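Local coordinates for protein STN1 (Saccharomyces cerevisiae, PDB 3KEY) that regulates telomere length and protects chromosome ends, restraining the loading of telomerase through its interaction with CDC13, at residues S8-I13 / N69-Q74; Q74-L79 / K93-Y98; N133-V138 / S172-H177. One frame throughout, in Å; residues are numbered along the deposited sequence.

Overall arrangement
This C-terminal part of Stn1 consists of two winged helix-turn-helix units, and the three contacts follow one another along the chain, none enclosing or crossing another. From the N terminus, contact 1 closes the loop from helix 6-16 to helix 56-73, inside the first unit. Contact 2 starts at Gln-74, which it shares with contact 1, and closes the short loop through strands 78-81 and 86-88 to helix 90-108, joining the two units. Contact 3 closes the loop from helix 132-149 to strand 173-180, inside the second unit. Met-11 of contact 1 and Val-138 on the helix of contact 3 both touch Leu-76, so contact 2 links the two cores.

Contact 1: residues S8-I13 / N69-Q74; sequences SNLMLI and NRLVSQ
Leu-71 of helix 56-73 presses its forked end against Leu-10 and Met-11 on helix 6-16, and the contact between the two helices is wholly apolar. Its CD1 methyl does most of the touching, lying 3.7 Å from CD2 of Leu-10 and 3.8 Å from CG of the same residue, so that it meets the branch point as well as one methyl. The two leucine side chains pass each other at a slant. The other branch of Leu-71 makes a looser approach, CD2 standing 4.2 Å from CB of Met-11. Only the root of the methionine faces helix 56-73 here: chi1 and chi2 are both extended and carry SD away to Leu-76, and the bend at chi3 (72°) turns CE toward helix 132-149. Leu-10 reaches the partner helix with CG opposite its own backbone N (chi1 174°). The CA atoms of Met-11 and Leu-71 are 7.5 Å apart, and the Leu-71 side chain lies between the helices; Leu-14, one turn beyond Leu-10, also touches Leu-71.

Backbone bonds run regularly through helix 6-16, where N of Leu-12 bonds to O of Ser-8 at 2.9 Å, whereas the last turn of helix 56-73 tightens: N of Gln-74 gives a bond of 3.1 Å to O of Leu-71 and a weak one to O of Arg-70.

One polar contact flanks the apolar patch: OE1 of Gln-74 receives a weak hydrogen bond from NZ of Lys-7. The packing of helix 6-16 against helix 56-73, with helix 31-47 as the third, is part of the three-helix core of a winged helix-turn-helix domain, here the first of two.

Contact 2: residues Q74-L79 / K93-Y98; sequences QGLIGL and KNLFEY
Leu-76 and Leu-95 touch through one methyl each, CD2 of Leu-76 lying 3.8 Å from CD1 of Leu-95, and their side chains cross at about a right angle. The same methyl of Leu-95 comes within 4.3 Å of O of Gly-75, a loose contact with the backbone just before Leu-76. No hydrogen bond joins the two segments, and their closest CA atoms, those of Leu-76 and Leu-95, are 7.9 Å apart.

The next layer holds the two leucines in place. Leu-76 closes the Schellman motif that ends helix 56-73: Gly-75 turns the chain with a positive phi of 80°, and N of Leu-76 probably bonds to O of Leu-71. The chain is thereby brought round toward strand 78-81. The second branch of Leu-76 is taken up by helix 6-16, with CD1 against SD of Met-11, while CD2 of Leu-76 also packs 3.7 Å from CG2 of Val-138.

The other neighbours of Leu-95 named here come from the second winged helix-turn-helix unit: it touches Val-121 and Leu-125 of helix 118-125 and Leu-127 and Ile-130 beyond it. Two residues earlier, NZ of Lys-93 hydrogen-bonds to the carbonyls of Leu-17 and Met-19. Helix 90-108 thus begins against the first unit, and Leu-76 is inserted where helices 6-16, 90-108 and 132-149 come together.

Contact 3: residues N133-V138 / S172-H177; sequences NGIVDV and SGILLH
Ile-135 and Val-136 meet Ile-174 through methyl groups alone, and no ring or amide plane lies across this contact. The imidazole of His-177 takes no part; its side chain touches Trp-158 and Asp-160 of strand 154-161 and Thr-113 of strand 113-117.

Ile-174 sends a separate branch to each of two consecutive helix residues. Its CG2 lies 3.6 Å from CG2 of Val-136, and its CD1, at the end of the longer arm, is 3.8 Å from CG2 of Ile-135. Both pairs of side chains run at a slant to one another. The longer arm starts with CG1 placed between the backbone N and the carbonyl carbon (chi1 64°), which leaves CG2 on the side where Val-136 stands. The CA atoms of Val-136 and Ile-174 are 7.3 Å apart.

Neighbouring groups complete this apolar layer: Val-116 touches Ile-174, Leu-161 touches Val-136, and Ile-130 touches Ile-135. The strand itself is held by backbone hydrogen bonds from both flanks, Ile-174 pairing with Val-116 and Leu-175 with Asp-160. Nearby on the helix, OD2 of Asp-137 forms a salt bridge with NZ of Lys-7 from the first unit. Helix 132-149 laid on the central strand of a three-stranded antiparallel sheet is the core arrangement of a winged helix-turn-helix fold, here the second in the chain.

Contact 1: residues S8-I13 / N69-Q74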
loop_
_atom_site.group_PDB
_atom_site.type_symbol
_atom_site.label_atom_id
_atom_site.label_comp_id
_atom_site.label_asym_id
_atom_site.label_seq_id
_atom_site.Cartn_x
_atom_site.Cartn_y
_atom_site.Cartn_z
ATOM N N SER A 8 1.901 5.107 1.540
ATOM C CA SER A 8 0.549 4.595 1.339
ATOM C C SER A 8 -0.334 5.570 0.551
ATOM O O SER A 8 -1.287 5.153 -0.098
ATOM C CB SER A 8 -0.098 4.214 2.681
ATOM O OG SER A 8 0.376 2.945 3.137
ATOM N N ASN A 9 -0.026 6.863 0.599
ATOM C CA ASN A 9 -0.799 7.828 -0.187
ATOM C C ASN A 9 -0.488 7.584 -1.674
ATOM O O ASN A 9 -1.383 7.630 -2.524
ATOM C CB ASN A 9 -0.442 9.272 0.188
ATOM C CG ASN A 9 -1.175 9.753 1.437
ATOM O OD1 ASN A 9 -2.358 9.463 1.630
ATOM N ND2 ASN A 9 -0.477 10.509 2.279
ATOM N N LEU A 10 0.782 7.327 -1.984
ATOM C CA LEU A 10 1.170 7.043 -3.360
ATOM C C LEU A 10 0.558 5.700 -3.738
ATOM O O LEU A 10 0.072 5.526 -4.855
ATOM C CB LEU A 10 2.696 6.979 -3.509
ATOM C CG LEU A 10 3.180 6.538 -4.898
ATOM C CD1 LEU A 10 2.618 7.475 -5.967
ATOM C CD2 LEU A 10 4.697 6.518 -4.940
ATOM N N MET A 11 0.579 4.754 -2.800
ATOM C CA MET A 11 -0.002 3.439 -3.051
ATOM C C MET A 11 -1.475 3.580 -3.463
ATOM O O MET A 11 -1.916 2.962 -4.435
ATOM C CB MET A 11 0.103 2.547 -1.806
ATOM C CG MET A 11 -0.565 1.179 -1.987
ATOM S SD MET A 11 -0.533 0.146 -0.497
ATOM C CE MET A 11 -1.755 1.008 0.546
ATOM N N LEU A 12 -2.227 4.403 -2.736
ATOM C CA LEU A 12 -3.643 4.605 -3.043
ATOM C C LEU A 12 -3.861 5.269 -4.399
ATOM O O LEU A 12 -4.865 5.016 -5.067
ATOM C CB LEU A 12 -4.319 5.441 -1.947
ATOM C CG LEU A 12 -4.475 4.768 -0.580
ATOM C CD1 LEU A 12 -5.159 5.733 0.377
ATOM C CD2 LEU A 12 -5.290 3.489 -0.714
ATOM N N ILE A 13 -2.932 6.126 -4.805
ATOM C CA ILE A 13 -3.046 6.793 -6.096
ATOM C C ILE A 13 -2.867 5.735 -7.187
ATOM O O ILE A 13 -3.659 5.648 -8.132
ATOM C CB ILE A 13 -1.971 7.892 -6.242
ATOM C CG1 ILE A 13 -2.247 9.014 -5.231
ATOM C CG2 ILE A 13 -1.941 8.412 -7.673
ATOM C CD1 ILE A 13 -1.218 10.132 -5.229
ATOM N N ASN A 69 10.614 3.380 -4.797
ATOM C CA ASN A 69 11.487 2.299 -4.365
ATOM C C ASN A 69 10.961 1.603 -3.114
ATOM O O ASN A 69 11.142 0.395 -2.965
ATOM C CB ASN A 69 12.916 2.807 -4.135
ATOM C CG ASN A 69 13.627 3.187 -5.443
ATOM O OD1 ASN A 69 13.112 2.940 -6.539
ATOM N ND2 ASN A 69 14.816 3.781 -5.325
ATOM N N ARG A 70 10.312 2.344 -2.213
ATOM C CA ARG A 70 9.766 1.730 -1.005
ATOM C C ARG A 70 8.687 0.722 -1.405
ATOM O O ARG A 70 8.618 -0.372 -0.850
ATOM C CB ARG A 70 9.142 2.781 -0.070
ATOM C CG ARG A 70 10.121 3.762 0.562
ATOM C CD ARG A 70 9.404 4.758 1.485
ATOM N NE ARG A 70 10.223 5.936 1.776
ATOM C CZ ARG A 70 9.825 6.970 2.516
ATOM N NH1 ARG A 70 8.612 6.982 3.054
ATOM N NH2 ARG A 70 10.639 8.002 2.709
ATOM N N LEU A 71 7.848 1.101 -2.367
ATOM C CA LEU A 71 6.774 0.237 -2.846
ATOM C C LEU A 71 7.311 -1.005 -3.565
ATOM O O LEU A 71 6.883 -2.126 -3.279
ATOM C CB LEU A 71 5.838 1.024 -3.774
ATOM C CG LEU A 71 5.085 2.176 -3.094
ATOM C CD1 LEU A 71 4.280 2.964 -4.113
ATOM C CD2 LEU A 71 4.175 1.609 -2.006
ATOM N N VAL A 72 8.243 -0.809 -4.495
ATOM C CA VAL A 72 8.830 -1.933 -5.226
ATOM C C VAL A 72 9.503 -2.867 -4.221
ATOM O O VAL A 72 9.432 -4.085 -4.341
ATOM C CB VAL A 72 9.904 -1.459 -6.245
ATOM C CG1 VAL A 72 10.548 -2.671 -6.925
ATOM C CG2 VAL A 72 9.277 -0.537 -7.283
ATOM N N SER A 73 10.145 -2.273 -3.223
ATOM C CA SER A 73 10.855 -3.011 -2.183
ATOM C C SER A 73 9.955 -3.908 -1.321
ATOM O O SER A 73 10.412 -4.921 -0.780
ATOM C CB SER A 73 11.602 -2.016 -1.291
ATOM O OG SER A 73 12.194 -2.661 -0.184
ATOM N N GLN A 74 8.685 -3.527 -1.181
ATOM C CA GLN A 74 7.737 -4.313 -0.396
ATOM C C GLN A 74 6.970 -5.269 -1.298
ATOM O O GLN A 74 6.123 -6.030 -0.830
ATOM C CB GLN A 74 6.733 -3.406 0.316
ATOM C CG GLN A 74 7.336 -2.452 1.319
ATOM C CD GLN A 74 6.269 -1.760 2.148
ATOM O OE1 GLN A 74 5.362 -1.128 1.610
ATOM N NE2 GLN A 74 6.372 -1.879 3.465
#

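Contact 2: residues Q74-L79 / K93-Y98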
loop_
_atom_site.group_PDB
_atom_site.type_symbol
_atom_site.label_atom_id
_atom_site.label_comp_id
_atom_site.label_asym_id
_atom_site.label_seq_id
_atom_site.Cartn_x
_atom_site.Cartn_y
_atom_site.Cartn_z
ATOM N N GLN A 74 8.685 -3.527 -1.181
ATOM C CA GLN A 74 7.737 -4.313 -0.396
ATOM C C GLN A 74 6.970 -5.269 -1.298
ATOM O O GLN A 74 6.123 -6.030 -0.830
ATOM C CB GLN A 74 6.733 -3.406 0.316
ATOM C CG GLN A 74 7.336 -2.452 1.319
ATOM C CD GLN A 74 6.269 -1.760 2.148
ATOM O OE1 GLN A 74 5.362 -1.128 1.610
ATOM N NE2 GLN A 74 6.372 -1.879 3.465
ATOM N N GLY A 75 7.257 -5.205 -2.597
ATOM C CA GLY A 75 6.593 -6.065 -3.560
ATOM C C GLY A 75 5.209 -5.591 -3.953
ATOM O O GLY A 75 4.465 -6.321 -4.611
ATOM N N LEU A 76 4.853 -4.368 -3.561
ATOM C CA LEU A 76 3.527 -3.830 -3.871
ATOM C C LEU A 76 3.353 -3.517 -5.364
ATOM O O LEU A 76 2.252 -3.622 -5.917
ATOM C CB LEU A 76 3.250 -2.602 -3.000
ATOM C CG LEU A 76 3.100 -2.981 -1.515
ATOM C CD1 LEU A 76 2.909 -1.737 -0.656
ATOM C CD2 LEU A 76 1.907 -3.931 -1.350
ATOM N N ILE A 77 4.440 -3.119 -6.009
ATOM C CA ILE A 77 4.416 -2.879 -7.446
ATOM C C ILE A 77 5.736 -3.400 -7.975
ATOM O O ILE A 77 6.722 -3.495 -7.244
ATOM C CB ILE A 77 4.302 -1.376 -7.839
ATOM C CG1 ILE A 77 5.489 -0.599 -7.274
ATOM C CG2 ILE A 77 2.955 -0.823 -7.402
ATOM C CD1 ILE A 77 5.547 0.843 -7.743
ATOM N N GLY A 78 5.755 -3.752 -9.249
ATOM C CA GLY A 78 6.991 -4.228 -9.821
ATOM C C GLY A 78 7.407 -3.353 -10.965
ATOM O O GLY A 78 6.591 -2.588 -11.528
ATOM N N LEU A 79 8.690 -3.458 -11.289
ATOM C CA LEU A 79 9.263 -2.731 -12.408
ATOM C C LEU A 79 9.091 -3.724 -13.540
ATOM O O LEU A 79 9.879 -4.670 -13.647
ATOM C CB LEU A 79 10.750 -2.473 -12.152
ATOM C CG LEU A 79 11.485 -1.565 -13.128
ATOM C CD1 LEU A 79 10.826 -0.200 -13.220
ATOM C CD2 LEU A 79 12.896 -1.477 -12.593
ATOM N N LYS A 93 -3.082 -4.192 -7.439
ATOM C CA LYS A 93 -4.510 -4.380 -7.605
ATOM C C LYS A 93 -4.959 -5.799 -7.259
ATOM O O LYS A 93 -6.057 -5.987 -6.730
ATOM C CB LYS A 93 -4.909 -3.999 -9.027
ATOM C CG LYS A 93 -4.574 -2.554 -9.316
ATOM C CD LYS A 93 -4.995 -2.109 -10.695
ATOM C CE LYS A 93 -4.760 -0.618 -10.827
ATOM N NZ LYS A 93 -5.367 -0.088 -12.061
ATOM N N ASN A 94 -4.120 -6.795 -7.550
ATOM C CA ASN A 94 -4.463 -8.169 -7.206
ATOM C C ASN A 94 -4.378 -8.372 -5.686
ATOM O O ASN A 94 -5.139 -9.157 -5.117
ATOM C CB ASN A 94 -3.535 -9.170 -7.901
ATOM C CG ASN A 94 -3.768 -9.239 -9.398
ATOM O OD1 ASN A 94 -4.883 -9.039 -9.874
ATOM N ND2 ASN A 94 -2.714 -9.538 -10.146
ATOM N N LEU A 95 -3.444 -7.683 -5.034
ATOM C CA LEU A 95 -3.288 -7.797 -3.583
ATOM C C LEU A 95 -4.514 -7.210 -2.893
ATOM O O LEU A 95 -5.005 -7.757 -1.907
ATOM C CB LEU A 95 -2.028 -7.062 -3.109
ATOM C CG LEU A 95 -0.721 -7.816 -3.348
ATOM C CD1 LEU A 95 0.490 -6.907 -3.142
ATOM C CD2 LEU A 95 -0.679 -9.013 -2.409
ATOM N N PHE A 96 -5.011 -6.098 -3.427
ATOM C CA PHE A 96 -6.189 -5.460 -2.867
ATOM C C PHE A 96 -7.422 -6.337 -3.052
ATOM O O PHE A 96 -8.252 -6.434 -2.152
ATOM C CB PHE A 96 -6.408 -4.086 -3.502
ATOM C CG PHE A 96 -5.981 -2.953 -2.625
ATOM C CD1 PHE A 96 -6.865 -2.407 -1.699
ATOM C CD2 PHE A 96 -4.679 -2.462 -2.686
ATOM C CE1 PHE A 96 -6.465 -1.386 -0.840
ATOM C CE2 PHE A 96 -4.260 -1.441 -1.831
ATOM C CZ PHE A 96 -5.156 -0.900 -0.905
ATOM N N GLU A 97 -7.552 -6.961 -4.220
ATOM C CA GLU A 97 -8.689 -7.840 -4.465
ATOM C C GLU A 97 -8.628 -8.980 -3.456
ATOM O O GLU A 97 -9.620 -9.291 -2.793
ATOM C CB GLU A 97 -8.651 -8.402 -5.887
ATOM C CG GLU A 97 -9.486 -7.617 -6.889
ATOM C CD GLU A 97 -9.429 -8.205 -8.293
ATOM O OE1 GLU A 97 -9.561 -9.445 -8.435
ATOM O OE2 GLU A 97 -9.259 -7.420 -9.253
ATOM N N TYR A 98 -7.448 -9.591 -3.335
ATOM C CA TYR A 98 -7.244 -10.686 -2.394
ATOM C C TYR A 98 -7.655 -10.294 -0.958
ATOM O O TYR A 98 -8.392 -11.027 -0.291
ATOM C CB TYR A 98 -5.776 -11.110 -2.437
ATOM C CG TYR A 98 -5.401 -12.233 -1.495
ATOM C CD1 TYR A 98 -5.142 -11.986 -0.143
ATOM C CD2 TYR A 98 -5.275 -13.543 -1.964
ATOM C CE1 TYR A 98 -4.761 -13.019 0.718
ATOM C CE2 TYR A 98 -4.895 -14.583 -1.116
ATOM C CZ TYR A 98 -4.636 -14.316 0.221
ATOM O OH TYR A 98 -4.232 -15.340 1.053
#

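Contact 3: residues N133-V138 / S172-H177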
loop_
_atom_site.group_PDB
_atom_site.type_symbol
_atom_site.label_atom_id
_atom_site.label_comp_id
_atom_site.label_asym_id
_atom_site.label_seq_id
_atom_site.Cartn_x
_atom_site.Cartn_y
_atom_site.Cartn_z
ATOM N N ASN A 133 5.195 -6.455 5.630
ATOM C CA ASN A 133 4.861 -5.042 5.803
ATOM C C ASN A 133 3.974 -4.563 4.659
ATOM O O ASN A 133 3.093 -3.724 4.853
ATOM C CB ASN A 133 6.119 -4.178 5.871
ATOM C CG ASN A 133 6.953 -4.469 7.103
ATOM O OD1 ASN A 133 6.418 -4.656 8.197
ATOM N ND2 ASN A 133 8.273 -4.502 6.935
ATOM N N GLY A 134 4.212 -5.097 3.465
ATOM C CA GLY A 134 3.392 -4.721 2.328
ATOM C C GLY A 134 1.968 -5.223 2.510
ATOM O O GLY A 134 1.014 -4.486 2.281
ATOM N N ILE A 135 1.825 -6.479 2.925
ATOM C CA ILE A 135 0.509 -7.069 3.140
ATOM C C ILE A 135 -0.228 -6.343 4.261
ATOM O O ILE A 135 -1.441 -6.152 4.190
ATOM C CB ILE A 135 0.615 -8.570 3.476
ATOM C CG1 ILE A 135 1.038 -9.340 2.231
ATOM C CG2 ILE A 135 -0.723 -9.102 3.937
ATOM C CD1 ILE A 135 1.257 -10.812 2.470
ATOM N N VAL A 136 0.509 -5.941 5.293
ATOM C CA VAL A 136 -0.094 -5.203 6.394
ATOM C C VAL A 136 -0.709 -3.897 5.882
ATOM O O VAL A 136 -1.839 -3.567 6.221
ATOM C CB VAL A 136 0.950 -4.865 7.493
ATOM C CG1 VAL A 136 0.380 -3.836 8.467
ATOM C CG2 VAL A 136 1.349 -6.134 8.237
ATOM N N ASP A 137 0.018 -3.149 5.059
ATOM C CA ASP A 137 -0.542 -1.893 4.579
ATOM C C ASP A 137 -1.744 -2.101 3.668
ATOM O O ASP A 137 -2.671 -1.299 3.677
ATOM C CB ASP A 137 0.533 -1.031 3.902
ATOM C CG ASP A 137 1.566 -0.507 4.903
ATOM O OD1 ASP A 137 1.221 -0.410 6.104
ATOM O OD2 ASP A 137 2.707 -0.189 4.504
ATOM N N VAL A 138 -1.756 -3.181 2.895
ATOM C CA VAL A 138 -2.908 -3.418 2.034
ATOM C C VAL A 138 -4.141 -3.722 2.898
ATOM O O VAL A 138 -5.216 -3.150 2.683
ATOM C CB VAL A 138 -2.650 -4.581 1.038
ATOM C CG1 VAL A 138 -3.937 -4.917 0.275
ATOM C CG2 VAL A 138 -1.556 -4.170 0.053
ATOM N N SER A 172 6.024 -14.555 9.032
ATOM C CA SER A 172 5.413 -15.716 8.403
ATOM C C SER A 172 3.970 -15.345 8.078
ATOM O O SER A 172 3.307 -16.028 7.303
ATOM C CB SER A 172 5.455 -16.942 9.332
ATOM O OG SER A 172 4.519 -16.829 10.386
ATOM N N GLY A 173 3.495 -14.254 8.675
ATOM C CA GLY A 173 2.135 -13.819 8.418
ATOM C C GLY A 173 1.613 -12.764 9.375
ATOM O O GLY A 173 2.353 -12.247 10.211
ATOM N N ILE A 174 0.330 -12.437 9.237
ATOM C CA ILE A 174 -0.305 -11.448 10.088
ATOM C C ILE A 174 -1.549 -12.066 10.718
ATOM O O ILE A 174 -2.050 -13.099 10.259
ATOM C CB ILE A 174 -0.693 -10.171 9.287
ATOM C CG1 ILE A 174 -1.739 -10.498 8.222
ATOM C CG2 ILE A 174 0.551 -9.585 8.617
ATOM C CD1 ILE A 174 -2.207 -9.271 7.442
ATOM N N LEU A 175 -2.034 -11.436 11.777
ATOM C CA LEU A 175 -3.206 -11.921 12.478
ATOM C C LEU A 175 -4.243 -10.806 12.471
ATOM O O LEU A 175 -4.009 -9.716 13.008
ATOM C CB LEU A 175 -2.817 -12.309 13.912
ATOM C CG LEU A 175 -3.823 -13.051 14.795
ATOM C CD1 LEU A 175 -4.056 -14.445 14.225
ATOM C CD2 LEU A 175 -3.298 -13.142 16.236
ATOM N N LEU A 176 -5.380 -11.070 11.837
ATOM C CA LEU A 176 -6.453 -10.087 11.759
ATOM C C LEU A 176 -7.437 -10.233 12.919
ATOM O O LEU A 176 -7.923 -11.328 13.203
ATOM C CB LEU A 176 -7.212 -10.235 10.437
ATOM C CG LEU A 176 -6.386 -10.216 9.143
ATOM C CD1 LEU A 176 -7.296 -10.579 7.980
ATOM C CD2 LEU A 176 -5.749 -8.837 8.920
ATOM N N HIS A 177 -7.718 -9.126 13.594
ATOM C CA HIS A 177 -8.680 -9.123 14.695
ATOM C C HIS A 177 -9.859 -8.284 14.244
ATOM O O HIS A 177 -9.681 -7.144 13.809
ATOM C CB HIS A 177 -8.091 -8.496 15.964
ATOM C CG HIS A 177 -6.978 -9.288 16.570
ATOM N ND1 HIS A 177 -5.648 -9.057 16.272
ATOM C CD2 HIS A 177 -6.996 -10.327 17.437
ATOM C CE1 HIS A 177 -4.898 -9.922 16.932
ATOM N NE2 HIS A 177 -5.690 -10.703 17.646
#